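Local coordinates for protein Peptide:N-glycosidase F (Elizabethkingia meningoseptica, PDB 3PMS) that probably cleaves the amide bond between asparagine and the N-linked glycans of glycoproteins or glycopeptides, releasing the intact oligosaccharide as a peptide:N-glycosidase, at residues 150-155 / 170-175. Sequence-based numbering, arbitrary orientation.
Sequences PVVQYN and LALKKN
Tyr-154 reaches Ala-171, and Lys-174 reaches Val-151, across two facing sheets of the C-terminal jelly-roll sandwich of the enzyme; 150-155 lies on an edge strand of one, while 170-175 leads into an inner strand of the other. The segments run almost antiparallel but belong to different sheets: 150-155 pairs with strand 295-306, where a classic beta bulge sets Val-151 and Val-152 together opposite Ser-300, while Leu-172 and Lys-174 make backbone hydrogen bonds to Tyr-280 and Tyr-278 of strand 275-281. Side chains reaching main-chain carbonyls, together with apolar packing, therefore join the segments in place of backbone pairing.

Two direct hydrogen bonds carry the polar part. The hydroxyl of Tyr-154 donates to the carbonyl of Ala-171, a very short bond of 2.5 Å from OH to O, and the acceptor lies in the plane of the ring at its edge. Lys-174 folds its chain at chi2 and again at chi4 (95°), which turns the ammonium group back onto the Val-151 carbonyl; NZ stands 2.9 Å from O, almost in line with the C=O bond (175°). A water joins the two systems, donating to Tyr-154 OH and accepting from Lys-174 NZ, so the phenol oxygen is gripped both by its own donated bond and by the water.

Apolar packing holds the tyrosine ring from two directions. Leu-170 lays CD1 over the centre of one face in a CH-pi contact, 4.2 Å from the centroid, and its CD2 meets CE1 of the ring. Leu-172 comes instead to the edge, its CG 3.7 Å from Tyr-154 CE2. Val-162 touches Tyr-154 and both leucines, extending this apolar patch along strand 145-163. Nearer the bulge, Val-152 brings CG2 to Leu-172 CD2, and Val-151, with CG1 anti to its backbone nitrogen, packs that methyl 3.8 Å from CG of Lys-174.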
loop_
_atom_site.group_PDB
_atom_site.type_symbol
_atom_site.label_atom_id
_atom_site.label_comp_id
_atom_site.label_asym_id
_atom_site.label_seq_id
_atom_site.Cartn_x
_atom_site.Cartn_y
_atom_site.Cartn_z
ATOM N N PRO A 150 -0.723 3.576 11.744
ATOM C CA PRO A 150 -1.641 2.615 11.178
ATOM C C PRO A 150 -2.898 2.431 12.014
ATOM O O PRO A 150 -2.855 2.359 13.261
ATOM C CB PRO A 150 -0.842 1.302 11.162
ATOM C CG PRO A 150 0.172 1.458 12.222
ATOM C CD PRO A 150 0.546 2.934 12.098
ATOM N N VAL A 151 -3.987 2.277 11.297
ATOM C CA VAL A 151 -5.257 1.863 11.871
ATOM C C VAL A 151 -5.433 0.333 11.776
ATOM O O VAL A 151 -5.636 -0.366 12.781
ATOM C CB VAL A 151 -6.381 2.554 11.197
ATOM C CG1 VAL A 151 -7.729 2.152 11.814
ATOM C CG2 VAL A 151 -6.207 4.096 11.250
ATOM N N VAL A 152 -5.235 -0.211 10.569
ATOM C CA VAL A 152 -5.157 -1.670 10.376
ATOM C C VAL A 152 -4.060 -1.991 9.383
ATOM O O VAL A 152 -3.849 -1.249 8.424
ATOM C CB VAL A 152 -6.481 -2.332 9.927
ATOM C CG1 VAL A 152 -7.623 -2.135 10.985
ATOM C CG2 VAL A 152 -6.968 -1.756 8.618
ATOM N N GLN A 153 -3.422 -3.142 9.518
ATOM C CA GLN A 153 -2.526 -3.674 8.498
ATOM C C GLN A 153 -2.658 -5.196 8.462
ATOM O O GLN A 153 -2.193 -5.890 9.399
ATOM C CB GLN A 153 -1.104 -3.344 8.770
ATOM C CG GLN A 153 -0.744 -1.852 8.627
ATOM C CD GLN A 153 0.779 -1.682 8.565
ATOM O OE1 GLN A 153 1.378 -1.604 7.470
ATOM N NE2 GLN A 153 1.413 -1.530 9.736
ATOM N N TYR A 154 -3.348 -5.670 7.447
ATOM C CA TYR A 154 -3.475 -7.073 7.096
ATOM C C TYR A 154 -2.892 -7.225 5.696
ATOM O O TYR A 154 -3.614 -7.260 4.693
ATOM C CB TYR A 154 -4.952 -7.523 7.255
ATOM C CG TYR A 154 -5.524 -7.294 8.625
ATOM C CD1 TYR A 154 -4.912 -7.771 9.778
ATOM C CD2 TYR A 154 -6.469 -6.373 8.797
ATOM C CE1 TYR A 154 -5.483 -7.473 11.076
ATOM C CE2 TYR A 154 -7.104 -6.167 10.025
ATOM C CZ TYR A 154 -6.565 -6.623 11.152
ATOM O OH TYR A 154 -7.236 -6.201 12.351
ATOM N N ASN A 155 -1.534 -7.237 5.623
ATOM C CA ASN A 155 -0.824 -6.944 4.391
ATOM C C ASN A 155 0.520 -7.575 4.212
ATOM O O ASN A 155 1.249 -7.228 3.269
ATOM C CB ASN A 155 -0.709 -5.411 4.270
ATOM C CG ASN A 155 0.101 -4.779 5.370
ATOM O OD1 ASN A 155 0.532 -5.443 6.335
ATOM N ND2 ASN A 155 0.307 -3.462 5.263
ATOM N N LEU A 170 -10.651 -10.929 12.734
ATOM C CA LEU A 170 -9.784 -9.747 12.582
ATOM C C LEU A 170 -10.527 -8.465 12.978
ATOM O O LEU A 170 -11.692 -8.290 12.596
ATOM C CB LEU A 170 -9.309 -9.670 11.126
ATOM C CG LEU A 170 -8.395 -10.823 10.654
ATOM C CD1 LEU A 170 -7.972 -10.587 9.210
ATOM C CD2 LEU A 170 -7.134 -10.982 11.551
ATOM N N ALA A 171 -9.876 -7.582 13.758
ATOM C CA ALA A 171 -10.453 -6.256 14.116
ATOM C C ALA A 171 -10.444 -5.386 12.890
ATOM O O ALA A 171 -9.381 -4.979 12.413
ATOM C CB ALA A 171 -9.656 -5.555 15.181
ATOM N N LEU A 172 -11.640 -5.052 12.460
ATOM C CA LEU A 172 -11.659 -3.947 11.486
ATOM C C LEU A 172 -12.502 -2.847 11.991
ATOM O O LEU A 172 -12.850 -1.946 11.277
ATOM C CB LEU A 172 -11.831 -4.273 9.992
ATOM C CG LEU A 172 -10.586 -4.955 9.424
ATOM C CD1 LEU A 172 -10.872 -6.398 9.394
ATOM C CD2 LEU A 172 -10.114 -4.484 8.044
ATOM N N LYS A 173 -12.576 -2.803 13.339
ATOM C CA LYS A 173 -13.064 -1.629 14.041
ATOM C C LYS A 173 -11.973 -1.240 15.049
ATOM O O LYS A 173 -11.279 -2.093 15.649
ATOM C CB LYS A 173 -14.483 -1.818 14.697
ATOM C CG LYS A 173 -15.268 -0.473 15.092
ATOM C CD LYS A 173 -16.794 -0.708 15.534
ATOM C CE LYS A 173 -17.421 0.534 16.172
ATOM N NZ LYS A 173 -18.855 0.392 16.621
ATOM N N LYS A 174 -11.721 0.077 15.093
ATOM C CA LYS A 174 -10.741 0.688 15.999
ATOM C C LYS A 174 -11.295 2.029 16.460
ATOM O O LYS A 174 -12.096 2.651 15.804
ATOM C CB LYS A 174 -9.426 1.008 15.282
ATOM C CG LYS A 174 -8.674 -0.206 14.688
ATOM C CD LYS A 174 -8.123 -1.113 15.764
ATOM C CE LYS A 174 -7.548 -2.388 15.192
ATOM N NZ LYS A 174 -6.098 -2.207 15.009
ATOM N N ASN A 175 -10.819 2.516 17.588
ATOM C CA ASN A 175 -10.949 3.863 17.997
ATOM C C ASN A 175 -9.671 4.652 17.655
ATOM O O ASN A 175 -8.534 4.130 17.768
ATOM C CB ASN A 175 -11.167 3.913 19.517
ATOM C CG ASN A 175 -12.536 3.381 19.937
ATOM O OD1 ASN A 175 -12.660 2.818 21.040
ATOM N ND2 ASN A 175 -13.542 3.643 19.160
HETATM O O HOH W 1 -5.517 -4.925 13.951
#